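Local coordinates for calcium uptake protein 2, mitochondrial (Homo sapiens, PDB 6LB7) that probably regulates calcium uptake into mitochondria as an EF-hand calcium sensor of the calcium uniporter complex, at residues 190-195 against 237-242; 103-108 against 174-179; 253-258 against 272-277. All coordinates share one frame; numbering follows the deposited sequence.

Interaction 1. Residues 190-195 against 237-242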
loop_
_atom_site.group_PDB
_atom_site.type_symbol
_atom_site.label_atom_id
_atom_site.label_comp_id
_atom_site.label_asym_id
_atom_site.label_seq_id
_atom_site.Cartn_x
_atom_site.Cartn_y
_atom_site.Cartn_z
ATOM N N MET B 190 17.563 6.825 -21.693
ATOM C CA MET B 190 18.718 7.683 -21.458
ATOM C C MET B 190 19.724 7.010 -20.533
ATOM O O MET B 190 20.933 7.040 -20.787
ATOM C CB MET B 190 18.244 9.005 -20.889
ATOM C CG MET B 190 19.313 10.020 -20.772
ATOM S SD MET B 190 18.540 11.614 -20.465
ATOM C CE MET B 190 19.864 12.677 -21.004
ATOM N N GLU B 191 19.242 6.389 -19.451
ATOM C CA GLU B 191 20.145 5.659 -18.567
ATOM C C GLU B 191 20.783 4.472 -19.282
ATOM O O GLU B 191 21.963 4.180 -19.075
ATOM C CB GLU B 191 19.400 5.200 -17.311
ATOM C CG GLU B 191 19.033 6.376 -16.409
ATOM C CD GLU B 191 18.555 5.952 -15.038
ATOM O OE1 GLU B 191 17.899 4.885 -14.921
ATOM O OE2 GLU B 191 18.857 6.684 -14.070
ATOM N N PHE B 192 20.034 3.784 -20.135
ATOM C CA PHE B 192 20.630 2.677 -20.875
ATOM C C PHE B 192 21.874 3.126 -21.633
ATOM O O PHE B 192 22.930 2.510 -21.525
ATOM C CB PHE B 192 19.631 2.083 -21.854
ATOM C CG PHE B 192 20.185 0.911 -22.626
ATOM C CD1 PHE B 192 20.768 1.093 -23.876
ATOM C CD2 PHE B 192 20.138 -0.369 -22.086
ATOM C CE1 PHE B 192 21.283 0.009 -24.580
ATOM C CE2 PHE B 192 20.634 -1.449 -22.782
ATOM C CZ PHE B 192 21.210 -1.265 -24.031
ATOM N N LEU B 193 21.762 4.199 -22.424
ATOM C CA LEU B 193 22.922 4.631 -23.200
ATOM C C LEU B 193 24.000 5.247 -22.322
ATOM O O LEU B 193 25.192 5.128 -22.633
ATOM C CB LEU B 193 22.496 5.606 -24.281
ATOM C CG LEU B 193 21.909 4.800 -25.443
ATOM C CD1 LEU B 193 21.108 5.710 -26.363
ATOM C CD2 LEU B 193 23.027 4.051 -26.194
ATOM N N GLN B 194 23.605 5.902 -21.229
ATOM C CA GLN B 194 24.590 6.430 -20.293
ATOM C C GLN B 194 25.477 5.311 -19.747
ATOM O O GLN B 194 26.708 5.412 -19.741
ATOM C CB GLN B 194 23.861 7.176 -19.158
ATOM C CG GLN B 194 24.730 7.838 -18.140
ATOM C CD GLN B 194 25.652 8.857 -18.722
ATOM O OE1 GLN B 194 25.385 9.457 -19.640
ATOM N NE2 GLN B 194 26.748 9.035 -18.189
ATOM N N PHE B 195 24.883 4.198 -19.324
ATOM C CA PHE B 195 25.707 3.162 -18.727
ATOM C C PHE B 195 26.246 2.183 -19.753
ATOM O O PHE B 195 27.288 1.565 -19.507
ATOM C CB PHE B 195 24.918 2.443 -17.614
ATOM C CG PHE B 195 24.748 3.299 -16.390
ATOM C CD1 PHE B 195 25.698 3.287 -15.380
ATOM C CD2 PHE B 195 23.689 4.176 -16.293
ATOM C CE1 PHE B 195 25.568 4.127 -14.282
ATOM C CE2 PHE B 195 23.550 5.006 -15.188
ATOM C CZ PHE B 195 24.480 4.977 -14.181
ATOM N N ILE B 237 23.102 -7.307 -22.565
ATOM C CA ILE B 237 21.708 -7.008 -22.258
ATOM C C ILE B 237 21.173 -6.002 -23.268
ATOM O O ILE B 237 21.806 -4.967 -23.523
ATOM C CB ILE B 237 21.580 -6.469 -20.822
ATOM C CG1 ILE B 237 21.905 -7.582 -19.815
ATOM C CG2 ILE B 237 20.213 -5.843 -20.594
ATOM C CD1 ILE B 237 22.756 -7.124 -18.654
ATOM N N SER B 238 20.005 -6.290 -23.830
ATOM C CA SER B 238 19.372 -5.375 -24.770
ATOM C C SER B 238 18.597 -4.275 -24.046
ATOM O O SER B 238 18.268 -4.370 -22.854
ATOM C CB SER B 238 18.412 -6.127 -25.699
ATOM O OG SER B 238 17.240 -6.535 -24.999
ATOM N N LEU B 239 18.258 -3.235 -24.803
ATOM C CA LEU B 239 17.407 -2.185 -24.253
ATOM C C LEU B 239 16.079 -2.758 -23.745
ATOM O O LEU B 239 15.609 -2.403 -22.653
ATOM C CB LEU B 239 17.165 -1.112 -25.312
ATOM C CG LEU B 239 16.300 0.083 -24.925
ATOM C CD1 LEU B 239 16.922 0.817 -23.734
ATOM C CD2 LEU B 239 16.167 1.015 -26.119
ATOM N N ASP B 240 15.455 -3.640 -24.527
ATOM C CA ASP B 240 14.177 -4.208 -24.103
ATOM C C ASP B 240 14.324 -5.008 -22.815
ATOM O O ASP B 240 13.458 -4.940 -21.939
ATOM C CB ASP B 240 13.579 -5.095 -25.205
ATOM C CG ASP B 240 12.901 -4.282 -26.303
ATOM O OD1 ASP B 240 12.554 -3.116 -26.033
ATOM O OD2 ASP B 240 12.723 -4.805 -27.430
ATOM N N GLU B 241 15.398 -5.790 -22.691
ATOM C CA GLU B 241 15.623 -6.519 -21.450
ATOM C C GLU B 241 15.869 -5.556 -20.295
ATOM O O GLU B 241 15.419 -5.797 -19.167
ATOM C CB GLU B 241 16.795 -7.498 -21.613
ATOM C CG GLU B 241 16.500 -8.611 -22.623
ATOM C CD GLU B 241 17.726 -9.452 -23.008
ATOM O OE1 GLU B 241 18.881 -8.983 -22.847
ATOM O OE2 GLU B 241 17.524 -10.585 -23.490
ATOM N N PHE B 242 16.582 -4.458 -20.554
ATOM C CA PHE B 242 16.794 -3.465 -19.513
ATOM C C PHE B 242 15.476 -2.829 -19.107
ATOM O O PHE B 242 15.200 -2.669 -17.911
ATOM C CB PHE B 242 17.792 -2.408 -19.998
ATOM C CG PHE B 242 18.042 -1.312 -19.014
ATOM C CD1 PHE B 242 17.590 -0.031 -19.269
ATOM C CD2 PHE B 242 18.753 -1.559 -17.837
ATOM C CE1 PHE B 242 17.832 0.991 -18.385
ATOM C CE2 PHE B 242 19.001 -0.534 -16.931
ATOM C CZ PHE B 242 18.544 0.740 -17.197
#
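The ring of Phe-192 reaches from helix 173-196 to the start of helix 239-249. It meets Leu-239 over one face and lies obliquely to the ring of Phe-242. CD1 of Leu-239 makes a CH-pi contact with the Phe-192 ring, 3.9 Å from the centroid and 30° off the normal. The same methyl is closest at the root of the ring, with Leu-239 CD1 3.4 Å from Phe-192 CG. CG of Phe-192 stands anti to the backbone N (chi1 -179°), and this carries the ring across to the start of helix 239-249. There its far end reaches backbone: Phe-192 CE2 is 3.6 Å from Leu-239 N. The carbonyl O of Ile-237 lies at the ring edge, near its plane. Phe-192 and Phe-242 run past each other in opposite directions, with their planes at 54°. Phe-192 CD2 is 3.7 Å from Phe-242 CB. An alanine in place of Phe-192 is likely to leave Leu-239 CD1 without its aromatic face and open a gap beside Phe-242. The receiving helix start is fixed by a capping box: Glu-241 N donates to Ser-238 OG (3.0 Å), and Ser-238 N donates to Glu-241 OE1 (3.1 Å). The contact is buried. Met-202 touches both phenylalanines, and Trp-210 of helix 204-211 packs edge-to-face with Phe-242. Next to Phe-192, Glu-191 forms salt bridges with Arg-318 and Arg-321 at the C-terminal end of the model. The contact thus joins the end of long helix 173-196 to helix 239-249, with helix 204-211 alongside.

Interaction 2. Residues 103-108 against 174-179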
loop_
_atom_site.group_PDB
_atom_site.type_symbol
_atom_site.label_atom_id
_atom_site.label_comp_id
_atom_site.label_asym_id
_atom_site.label_seq_id
_atom_site.Cartn_x
_atom_site.Cartn_y
_atom_site.Cartn_z
ATOM N N VAL B 103 -4.783 6.241 -11.051
ATOM C CA VAL B 103 -4.913 6.794 -9.703
ATOM C C VAL B 103 -4.393 8.224 -9.658
ATOM O O VAL B 103 -5.056 9.125 -9.134
ATOM C CB VAL B 103 -4.164 5.898 -8.704
ATOM C CG1 VAL B 103 -3.971 6.599 -7.375
ATOM C CG2 VAL B 103 -4.890 4.565 -8.547
ATOM N N ALA B 104 -3.194 8.457 -10.196
ATOM C CA ALA B 104 -2.659 9.817 -10.195
ATOM C C ALA B 104 -3.563 10.756 -10.982
ATOM O O ALA B 104 -3.765 11.909 -10.588
ATOM C CB ALA B 104 -1.245 9.840 -10.778
ATOM N N PHE B 105 -4.093 10.283 -12.114
ATOM C CA PHE B 105 -4.991 11.105 -12.919
ATOM C C PHE B 105 -6.242 11.456 -12.125
ATOM O O PHE B 105 -6.643 12.627 -12.044
ATOM C CB PHE B 105 -5.347 10.356 -14.219
ATOM C CG PHE B 105 -6.299 11.102 -15.118
ATOM C CD1 PHE B 105 -5.831 12.037 -16.030
ATOM C CD2 PHE B 105 -7.674 10.854 -15.060
ATOM C CE1 PHE B 105 -6.705 12.726 -16.865
ATOM C CE2 PHE B 105 -8.558 11.535 -15.892
ATOM C CZ PHE B 105 -8.075 12.479 -16.794
ATOM N N LYS B 106 -6.849 10.452 -11.499
ATOM C CA LYS B 106 -8.115 10.660 -10.804
ATOM C C LYS B 106 -7.928 11.473 -9.532
ATOM O O LYS B 106 -8.860 12.165 -9.106
ATOM C CB LYS B 106 -8.772 9.314 -10.485
ATOM C CG LYS B 106 -9.313 8.566 -11.706
ATOM C CD LYS B 106 -10.229 9.457 -12.586
ATOM C CE LYS B 106 -11.612 9.739 -11.946
ATOM N NZ LYS B 106 -12.326 10.892 -12.616
ATOM N N MET B 107 -6.731 11.419 -8.925
ATOM C CA MET B 107 -6.448 12.269 -7.763
ATOM C C MET B 107 -6.499 13.742 -8.139
ATOM O O MET B 107 -6.949 14.579 -7.349
ATOM C CB MET B 107 -5.074 11.935 -7.161
ATOM C CG MET B 107 -5.035 10.675 -6.314
ATOM S SD MET B 107 -6.091 10.828 -4.865
ATOM C CE MET B 107 -5.201 12.054 -3.915
ATOM N N LEU B 108 -6.037 14.076 -9.343
ATOM C CA LEU B 108 -6.001 15.450 -9.815
ATOM C C LEU B 108 -7.327 15.922 -10.410
ATOM O O LEU B 108 -7.601 17.125 -10.399
ATOM C CB LEU B 108 -4.891 15.608 -10.860
ATOM C CG LEU B 108 -3.431 15.558 -10.401
ATOM C CD1 LEU B 108 -2.485 15.443 -11.593
ATOM C CD2 LEU B 108 -3.093 16.794 -9.588
ATOM N N LYS B 174 -5.994 9.562 -21.748
ATOM C CA LYS B 174 -5.098 8.835 -22.642
ATOM C C LYS B 174 -3.868 9.662 -22.996
ATOM O O LYS B 174 -2.785 9.095 -23.155
ATOM C CB LYS B 174 -5.854 8.346 -23.878
ATOM C CG LYS B 174 -5.860 9.243 -25.076
ATOM C CD LYS B 174 -6.677 8.578 -26.203
ATOM C CE LYS B 174 -6.783 9.473 -27.425
ATOM N NZ LYS B 174 -7.699 8.961 -28.476
ATOM N N GLU B 175 -3.992 10.990 -23.074
ATOM C CA GLU B 175 -2.719 11.677 -23.263
ATOM C C GLU B 175 -1.974 11.850 -21.938
ATOM O O GLU B 175 -0.742 11.830 -21.913
ATOM C CB GLU B 175 -2.913 13.062 -23.890
ATOM C CG GLU B 175 -3.359 13.164 -25.280
ATOM C CD GLU B 175 -4.546 12.316 -25.620
ATOM O OE1 GLU B 175 -4.440 11.500 -26.413
ATOM O OE2 GLU B 175 -5.575 12.465 -25.094
ATOM N N PHE B 176 -2.626 11.835 -20.771
ATOM C CA PHE B 176 -1.899 11.804 -19.499
ATOM C C PHE B 176 -1.121 10.501 -19.359
ATOM O O PHE B 176 0.072 10.511 -19.051
ATOM C CB PHE B 176 -2.892 11.981 -18.344
ATOM C CG PHE B 176 -2.285 11.879 -16.945
ATOM C CD1 PHE B 176 -1.946 13.022 -16.238
ATOM C CD2 PHE B 176 -2.124 10.643 -16.324
ATOM C CE1 PHE B 176 -1.435 12.948 -14.938
ATOM C CE2 PHE B 176 -1.607 10.553 -15.016
ATOM C CZ PHE B 176 -1.263 11.712 -14.328
ATOM N N ARG B 177 -1.795 9.365 -19.598
ATOM C CA ARG B 177 -1.164 8.055 -19.487
ATOM C C ARG B 177 0.027 7.921 -20.426
ATOM O O ARG B 177 1.069 7.380 -20.048
ATOM C CB ARG B 177 -2.185 6.954 -19.783
ATOM C CG ARG B 177 -1.569 5.553 -19.869
ATOM C CD ARG B 177 -2.581 4.455 -20.252
ATOM N NE ARG B 177 -3.398 4.840 -21.402
ATOM C CZ ARG B 177 -2.994 4.763 -22.671
ATOM N NH1 ARG B 177 -1.782 4.302 -22.976
ATOM N NH2 ARG B 177 -3.809 5.143 -23.645
ATOM N N ARG B 178 -0.119 8.376 -21.670
ATOM C CA ARG B 178 0.946 8.238 -22.657
ATOM C C ARG B 178 2.171 9.070 -22.270
ATOM O O ARG B 178 3.313 8.648 -22.484
ATOM C CB ARG B 178 0.403 8.635 -24.031
ATOM C CG ARG B 178 1.341 8.484 -25.136
ATOM C CD ARG B 178 0.674 8.673 -26.485
ATOM N NE ARG B 178 -0.058 7.597 -26.849
ATOM C CZ ARG B 178 0.419 6.556 -27.262
ATOM N NH1 ARG B 178 1.627 6.454 -27.364
ATOM N NH2 ARG B 178 -0.310 5.616 -27.568
ATOM N N PHE B 179 1.936 10.272 -21.747
ATOM C CA PHE B 179 3.035 11.109 -21.282
ATOM C C PHE B 179 3.812 10.435 -20.145
ATOM O O PHE B 179 5.046 10.449 -20.142
ATOM C CB PHE B 179 2.502 12.467 -20.831
ATOM C CG PHE B 179 3.589 13.453 -20.495
ATOM C CD1 PHE B 179 4.077 13.551 -19.197
ATOM C CD2 PHE B 179 4.140 14.250 -21.478
ATOM C CE1 PHE B 179 5.089 14.440 -18.883
ATOM C CE2 PHE B 179 5.143 15.149 -21.170
ATOM C CZ PHE B 179 5.616 15.234 -19.866
#
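Phe-105 and Phe-176 pack together beside a calcium-binding EF-hand. Helix 99-108 is the entering helix of this helix-loop-helix motif, and Asp-109, the first ligand of the calcium ion, follows directly after it. Helix 173-196 follows strand 171-172, which pairs with strand 115-116 of the calcium loop. This is consistent with the way paired EF-hands join their loops; the calcium seen here is bound by the loop that begins at Asp-109. The two short helical segments run at 131° to each other, with axes 10.5 Å apart at closest approach. Phe-105 turns an edge to the face of Phe-176 in a T-shaped pair, with centroids 5.4 Å apart. Its CB also sits over that face, 4.1 Å from the centroid of the Phe-176 ring, in a CH-pi contact. In both residues CG is anti to the backbone N; for Phe-176 (chi1 176°) this sends the ring across to helix 99-108. Ile-116 of the loop strand touches Phe-105, Phe-176 and Leu-108, while Phe-89 of helix 84-94 packs on Phe-176 and Leu-108. The side chain of Phe-105 is about 7 Å from the calcium ion, so this apolar cluster adjoins the site. Round the Phe-176 rim, Leu-108 CD1 approaches CE1 obliquely at 4.3 Å, and Ala-104 CB meets CZ at the ring edge, 4.0 Å away.

Interaction 3. Residues 253-258 against 272-277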
loop_
_atom_site.group_PDB
_atom_site.type_symbol
_atom_site.label_atom_id
_atom_site.label_comp_id
_atom_site.label_asym_id
_atom_site.label_seq_id
_atom_site.Cartn_x
_atom_site.Cartn_y
_atom_site.Cartn_z
ATOM N N GLU B 253 6.948 -3.403 -3.944
ATOM C CA GLU B 253 6.103 -3.647 -2.780
ATOM C C GLU B 253 5.660 -5.100 -2.737
ATOM O O GLU B 253 5.855 -5.790 -1.732
ATOM C CB GLU B 253 4.892 -2.708 -2.802
ATOM C CG GLU B 253 3.921 -2.925 -1.659
ATOM C CD GLU B 253 2.632 -2.115 -1.801
ATOM O OE1 GLU B 253 2.297 -1.683 -2.928
ATOM O OE2 GLU B 253 1.949 -1.916 -0.771
ATOM N N ASP B 254 5.071 -5.581 -3.833
ATOM C CA ASP B 254 4.652 -6.970 -3.910
ATOM C C ASP B 254 5.852 -7.908 -3.913
ATOM O O ASP B 254 5.785 -9.007 -3.355
ATOM C CB ASP B 254 3.802 -7.182 -5.160
ATOM C CG ASP B 254 2.441 -6.499 -5.063
ATOM O OD1 ASP B 254 2.139 -5.946 -3.988
ATOM O OD2 ASP B 254 1.674 -6.534 -6.048
ATOM N N PHE B 255 6.965 -7.490 -4.520
ATOM C CA PHE B 255 8.138 -8.357 -4.533
ATOM C C PHE B 255 8.685 -8.563 -3.128
ATOM O O PHE B 255 9.091 -9.677 -2.772
ATOM C CB PHE B 255 9.224 -7.790 -5.452
ATOM C CG PHE B 255 10.464 -8.637 -5.495
ATOM C CD1 PHE B 255 11.580 -8.289 -4.738
ATOM C CD2 PHE B 255 10.504 -9.806 -6.266
ATOM C CE1 PHE B 255 12.726 -9.078 -4.758
ATOM C CE2 PHE B 255 11.651 -10.597 -6.300
ATOM C CZ PHE B 255 12.763 -10.231 -5.536
ATOM N N ALA B 256 8.714 -7.505 -2.315
ATOM C CA ALA B 256 9.218 -7.641 -0.947
ATOM C C ALA B 256 8.300 -8.515 -0.090
ATOM O O ALA B 256 8.778 -9.271 0.770
ATOM C CB ALA B 256 9.391 -6.265 -0.304
ATOM N N ILE B 257 6.980 -8.415 -0.297
ATOM C CA ILE B 257 6.048 -9.299 0.402
ATOM C C ILE B 257 6.311 -10.749 0.022
ATOM O O ILE B 257 6.303 -11.641 0.872
ATOM C CB ILE B 257 4.588 -8.901 0.097
ATOM C CG1 ILE B 257 4.210 -7.595 0.811
ATOM C CG2 ILE B 257 3.631 -10.035 0.489
ATOM C CD1 ILE B 257 3.033 -6.854 0.171
ATOM N N ALA B 258 6.532 -11.013 -1.267
ATOM C CA ALA B 258 6.836 -12.373 -1.684
ATOM C C ALA B 258 8.147 -12.848 -1.068
ATOM O O ALA B 258 8.225 -13.971 -0.554
ATOM C CB ALA B 258 6.877 -12.455 -3.208
ATOM N N ALA B 272 14.444 -20.484 -8.977
ATOM C CA ALA B 272 13.026 -20.785 -9.164
ATOM C C ALA B 272 12.135 -19.957 -8.235
ATOM O O ALA B 272 11.033 -19.549 -8.626
ATOM C CB ALA B 272 12.758 -22.279 -8.948
ATOM N N GLU B 273 12.566 -19.730 -6.993
ATOM C CA GLU B 273 11.779 -18.879 -6.101
ATOM C C GLU B 273 11.766 -17.443 -6.606
ATOM O O GLU B 273 10.717 -16.786 -6.631
ATOM C CB GLU B 273 12.334 -18.924 -4.676
ATOM C CG GLU B 273 11.998 -20.198 -3.911
ATOM C CD GLU B 273 12.767 -21.387 -4.429
ATOM O OE1 GLU B 273 12.192 -22.495 -4.436
ATOM O OE2 GLU B 273 13.939 -21.206 -4.840
ATOM N N PHE B 274 12.931 -16.944 -7.005
ATOM C CA PHE B 274 13.029 -15.583 -7.513
ATOM C C PHE B 274 12.104 -15.396 -8.700
ATOM O O PHE B 274 11.304 -14.453 -8.739
ATOM C CB PHE B 274 14.486 -15.294 -7.881
ATOM C CG PHE B 274 14.778 -13.843 -8.165
ATOM C CD1 PHE B 274 15.164 -12.985 -7.152
ATOM C CD2 PHE B 274 14.683 -13.348 -9.445
ATOM C CE1 PHE B 274 15.446 -11.646 -7.420
ATOM C CE2 PHE B 274 14.967 -12.012 -9.723
ATOM C CZ PHE B 274 15.350 -11.170 -8.719
ATOM N N LYS B 275 12.151 -16.343 -9.645
ATOM C CA LYS B 275 11.300 -16.291 -10.829
ATOM C C LYS B 275 9.828 -16.208 -10.457
ATOM O O LYS B 275 9.082 -15.393 -11.015
ATOM C CB LYS B 275 11.555 -17.519 -11.712
ATOM C CG LYS B 275 12.831 -17.458 -12.548
ATOM C CD LYS B 275 12.939 -18.689 -13.452
ATOM C CE LYS B 275 13.911 -18.465 -14.599
ATOM N NZ LYS B 275 14.098 -19.711 -15.418
ATOM N N ARG B 276 9.389 -17.059 -9.521
ATOM C CA ARG B 276 7.953 -17.024 -9.230
ATOM C C ARG B 276 7.573 -15.743 -8.489
ATOM O O ARG B 276 6.563 -15.095 -8.802
ATOM C CB ARG B 276 7.572 -18.259 -8.410
ATOM C CG ARG B 276 6.116 -18.411 -8.083
ATOM C CD ARG B 276 5.417 -19.367 -8.962
ATOM N NE ARG B 276 4.243 -19.737 -8.482
ATOM C CZ ARG B 276 4.082 -20.721 -7.798
ATOM N NH1 ARG B 276 5.019 -21.458 -7.506
ATOM N NH2 ARG B 276 2.976 -20.967 -7.400
ATOM N N ALA B 277 8.413 -15.209 -7.612
ATOM C CA ALA B 277 8.121 -13.906 -7.007
ATOM C C ALA B 277 8.075 -12.791 -8.045
ATOM O O ALA B 277 7.269 -11.854 -7.930
ATOM C CB ALA B 277 9.170 -13.583 -5.966
#
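Phe-255 and Ala-258 meet Phe-274 and Ala-277 where helix 252-264 packs against helix 271-282. Asp-254 points its carboxylate away from this interface, and outside the two segments it forms a salt bridge to a basic residue of a neighbouring subunit, a different protein. In Phe-255, CG lies anti to the backbone N (chi1 179°), which brings the end of the ring closer to the second helix. Its edge faces the Phe-274 ring in an offset edge-to-face pair, with the planes at 70° and the centroids 5.5 Å apart. Phe-255 CZ and Phe-274 CE1 are 3.6 Å apart. Farther back on the same ring, CE2 lies 3.9 Å from Ala-277 CB. Phe-311 and Leu-312 of helix 308-320 add to the apolar surroundings of Phe-255. One turn on, Ala-258 meets Ala-277 methyl to methyl, CB to CB at 3.8 Å. The small residues let the backbones come close here, with Ala-258 CA 5.7 Å from Ala-277 CA. No hydrogen bond crosses between the segments, so these two segments meet through ring and methyl packing alone, while charged residues such as Asp-254 and Arg-276 face that subunit.

All three contacts are buried, apolar and built on phenylalanine, and none has a hydrogen bond between its segments. Interactions 1 and 2 share helix 173-196, whose start packs beside the calcium-bound EF-hand and whose end meets helix 239-249; their centres are 26 Å apart. Helix 239-249 is followed in the chain by helix 252-264, which carries interaction 3. Interaction 1 lies nearest the centre of the chain, about 13 Å from it between centres, and no other subunit touches its segments. Interactions 2 and 3 lie farther out, and a neighbouring subunit reaches both. Both have edge-to-face ring pairs; in interaction 1 the two rings are oblique and a leucine methyl takes the ring face.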